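Side-chain contacts in hypothetical protein PA2218 (Pseudomonas aeruginosa, PDB 2HDW), which has an alpha/beta-hydrolase fold and probably acts as a hydrolase, although its substrate has not been identified: residues L85-P88 with K89-G93; D160-S163 with L164-E167. All blocks are in the same frame, centred on the assembly; numbering follows the deposited sequence.

Contact 1. Residues L85-P88 with K89-G93; sequences LYLP and KNRGG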
# COMPACT_ATOMS: atom_id res chain seq x y z
N LEU A 85 11.05 9.92 4.05
CA LEU A 85 12.28 9.19 3.80
C LEU A 85 13.01 8.97 5.13
O LEU A 85 13.22 9.92 5.88
CB LEU A 85 13.17 9.98 2.86
CG LEU A 85 14.57 9.45 2.55
CD1 LEU A 85 14.49 8.17 1.72
CD2 LEU A 85 15.34 10.52 1.80
N TYR A 86 13.39 7.73 5.41
CA TYR A 86 14.09 7.38 6.64
C TYR A 86 15.43 6.74 6.31
O TYR A 86 15.51 5.84 5.48
CB TYR A 86 13.27 6.39 7.47
CG TYR A 86 11.89 6.87 7.86
CD1 TYR A 86 11.65 7.45 9.11
CD2 TYR A 86 10.82 6.74 6.98
CE1 TYR A 86 10.37 7.88 9.47
CE2 TYR A 86 9.54 7.17 7.33
CZ TYR A 86 9.32 7.74 8.57
OH TYR A 86 8.05 8.16 8.89
N LEU A 87 16.49 7.20 6.97
CA LEU A 87 17.83 6.65 6.75
C LEU A 87 18.51 6.32 8.07
O LEU A 87 18.29 6.99 9.08
CB LEU A 87 18.72 7.64 5.99
CG LEU A 87 18.28 8.16 4.62
CD1 LEU A 87 17.15 9.16 4.78
CD2 LEU A 87 19.46 8.82 3.93
N PRO A 88 19.36 5.28 8.08
CA PRO A 88 20.08 4.89 9.29
C PRO A 88 21.11 5.99 9.60
O PRO A 88 21.58 6.66 8.68
CB PRO A 88 20.76 3.58 8.89
CG PRO A 88 19.90 3.05 7.77
CD PRO A 88 19.56 4.30 7.00
N LYS A 89 21.43 6.19 10.87
CA LYS A 89 22.42 7.19 11.27
C LYS A 89 23.82 6.57 11.31
O LYS A 89 23.95 5.35 11.34
CB LYS A 89 22.10 7.76 12.66
CG LYS A 89 20.88 8.67 12.74
CD LYS A 89 20.73 9.22 14.15
CE LYS A 89 19.59 10.21 14.26
NZ LYS A 89 19.82 11.41 13.40
N ASN A 90 24.85 7.42 11.34
CA ASN A 90 26.23 6.94 11.39
C ASN A 90 26.48 5.85 10.36
O ASN A 90 26.88 4.73 10.70
CB ASN A 90 26.54 6.41 12.80
CG ASN A 90 26.42 7.49 13.86
OD1 ASN A 90 26.02 7.21 14.99
ND2 ASN A 90 26.77 8.72 13.51
N ARG A 91 26.26 6.19 9.10
CA ARG A 91 26.43 5.25 8.01
C ARG A 91 27.89 5.03 7.62
O ARG A 91 28.72 5.94 7.70
CB ARG A 91 25.63 5.73 6.79
CG ARG A 91 24.13 5.88 7.05
CD ARG A 91 23.39 6.37 5.80
NE ARG A 91 23.73 7.75 5.46
CZ ARG A 91 23.31 8.81 6.14
NH1 ARG A 91 22.53 8.66 7.20
NH2 ARG A 91 23.69 10.03 5.76
N GLY A 92 28.19 3.81 7.19
CA GLY A 92 29.54 3.47 6.77
C GLY A 92 29.87 4.04 5.41
O GLY A 92 29.20 4.96 4.93
N GLY A 93 30.89 3.47 4.76
CA GLY A 93 31.31 3.97 3.46
C GLY A 93 30.55 3.50 2.23
O GLY A 93 30.53 4.21 1.22
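Between Pro88 and Arg91 the chain leaves the strand still extended, then turns at Asn90, whose backbone takes the left-handed helical conformation, so that the Arg91 side chain folds back toward the carbonyl oxygen of Pro88. Arg91 NH1 donates to Pro88 O at 2.7 Å, with an angle of 151° at the hydrogen. The acceptor lies in the guanidinium plane, and the approach is nearly along the C=O axis (C=O...N angle 164°), which aligns the bond and carbonyl dipoles. The arginine chain makes this possible by bending at chi3 (-69°): Arg91 CG and CD pass close to the same oxygen, CG 3.1 Å from Pro88 O, before the guanidinium turns to meet it edge-on. Leu87 lays its apolar isobutyl group against the guanidinium, CD2 over one face and Leu87 CB 4.1 Å from Arg91 NH1. A leucine suits this place because it can pack inward against Val126 of strand 126-130 and still touch the flat cation. Arginine suits the loop because its long chain reaches back to the strand end, and NH1 also makes a long, weak ion pair with Glu67. Proline at position 88 has no backbone N-H to donate, fitting a strand terminus, yet its carbonyl still serves as an acceptor. The Lys89 side chain touches Glu67. The arrangement closes strand 80-88, the antiparallel second strand of the alpha/beta-hydrolase sheet, and opens the surface loop that passes the position of strand 126-130 to reach strand 96-102.

Contact 2. Residues D160-S163 with L164-E167; sequences DFIS and LLPE
Leu165 splays its two methyls toward two different residues of the preceding helical turn. Leu165 CD2 approaches the Phe161 ring obliquely, 4.0 Å from Phe161 CE2, while Leu165 CD1 lies 4.2 Å from Ile162 CG1. Phe161 can reach forward because its CG stands anti to the backbone N (chi1 -179°), which carries the ring out beside the end of the helix, where it also meets the ring of Phe73. Ile162 likewise has CG1 on the far side from its N, though its chi1 of -157° is displaced from the ideal staggered value, and its side chain rests on Ala98 and Val100. Both belong to strand 96-102, over which helix 148-164 packs as the helix of a beta-alpha-beta crossover from strand 126-130 to strand 173-178; strand 96-102 lies between those two in the sheet. Aromatic and branched aliphatic residues suit the helix face turned to that sheet. Leu164 lies on a more exposed side and curls back along the helix, its CG 3.5 Å from Asp160 O. The backbone N of Leu164 donates to Phe161 O at 3.1 Å, an i-to-i+3 bond; Leu165 N has only a weak, less certain one to Ile162 O. A water then donates to Ser163 O (2.7 Å) and Leu165 O (3.1 Å), bridging two carbonyls as the chain straightens. Ser163, small and polar, turns its hydroxyl back to Val159 O in the preceding turn, and Asp160 OD1 forms a salt bridge with Arg194.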
# COMPACT_ATOMS: atom_id res chain seq x y z
N ASP A 160 11.93 5.25 -8.49
CA ASP A 160 12.67 6.24 -9.28
C ASP A 160 13.42 7.20 -8.35
O ASP A 160 14.59 7.51 -8.55
CB ASP A 160 11.74 7.08 -10.15
CG ASP A 160 11.28 6.36 -11.41
OD1 ASP A 160 11.76 5.24 -11.69
OD2 ASP A 160 10.44 6.94 -12.14
N PHE A 161 12.72 7.69 -7.33
CA PHE A 161 13.30 8.64 -6.40
C PHE A 161 14.34 8.06 -5.46
O PHE A 161 15.47 8.55 -5.38
CB PHE A 161 12.22 9.32 -5.56
CG PHE A 161 12.76 10.34 -4.60
CD1 PHE A 161 13.08 11.62 -5.03
CD2 PHE A 161 12.99 10.00 -3.27
CE1 PHE A 161 13.63 12.55 -4.15
CE2 PHE A 161 13.54 10.92 -2.38
CZ PHE A 161 13.86 12.20 -2.83
N ILE A 162 13.97 7.01 -4.75
CA ILE A 162 14.87 6.37 -3.80
C ILE A 162 16.17 5.95 -4.49
O ILE A 162 17.24 6.00 -3.88
CB ILE A 162 14.17 5.16 -3.11
CG1 ILE A 162 14.83 4.86 -1.77
CG2 ILE A 162 14.22 3.93 -4.01
CD1 ILE A 162 13.94 4.09 -0.82
N SER A 163 16.07 5.58 -5.76
CA SER A 163 17.22 5.14 -6.57
C SER A 163 18.31 6.17 -6.80
O SER A 163 19.48 5.82 -6.88
CB SER A 163 16.75 4.66 -7.95
OG SER A 163 16.01 3.47 -7.85
N LEU A 164 17.92 7.43 -6.93
CA LEU A 164 18.88 8.49 -7.19
C LEU A 164 19.53 9.09 -5.95
O LEU A 164 20.42 9.95 -6.07
CB LEU A 164 18.22 9.60 -8.01
CG LEU A 164 17.55 9.14 -9.32
CD1 LEU A 164 17.18 10.37 -10.14
CD2 LEU A 164 18.48 8.23 -10.11
N LEU A 165 19.11 8.66 -4.77
CA LEU A 165 19.67 9.16 -3.53
C LEU A 165 21.16 8.82 -3.41
O LEU A 165 21.58 7.70 -3.70
CB LEU A 165 18.93 8.59 -2.32
CG LEU A 165 17.50 9.08 -2.10
CD1 LEU A 165 16.92 8.39 -0.89
CD2 LEU A 165 17.49 10.59 -1.90
N PRO A 166 21.97 9.80 -2.99
CA PRO A 166 23.41 9.53 -2.85
C PRO A 166 23.73 8.45 -1.83
O PRO A 166 24.77 7.80 -1.91
CB PRO A 166 23.98 10.90 -2.47
CG PRO A 166 22.83 11.59 -1.81
CD PRO A 166 21.67 11.20 -2.70
N GLU A 167 22.83 8.23 -0.88
CA GLU A 167 23.05 7.23 0.16
C GLU A 167 22.64 5.82 -0.24
O GLU A 167 22.91 4.86 0.48
CB GLU A 167 22.30 7.61 1.44
CG GLU A 167 22.70 8.94 2.06
CD GLU A 167 22.03 10.13 1.40
OE1 GLU A 167 21.25 9.94 0.43
OE2 GLU A 167 22.27 11.27 1.85
O HOH W 1 21.98 6.82 -6.67

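Although far apart in sequence, contact 1 and contact 2 touch directly, their centres about 13 Å apart. Leu85 CD1 packs against Leu165 CD1 at 3.6 Å, joining strand 80-88 to the leucine just after helix 148-164. Farther out, the methylene CG of Glu167 lies 3.7 Å from Leu87 CD2 and also 3.7 Å from Arg91 NE, so the aliphatic part of Glu167 packs against both the leucine and the arginine of contact 1. The two contacts also share a link to the start of strand 96-102: contact 1 leads into it, and its Leu96 bonds to the Glu167 backbone. Catalytic sites of this fold are normally formed at the opposite, C-terminal ends of such parallel strands.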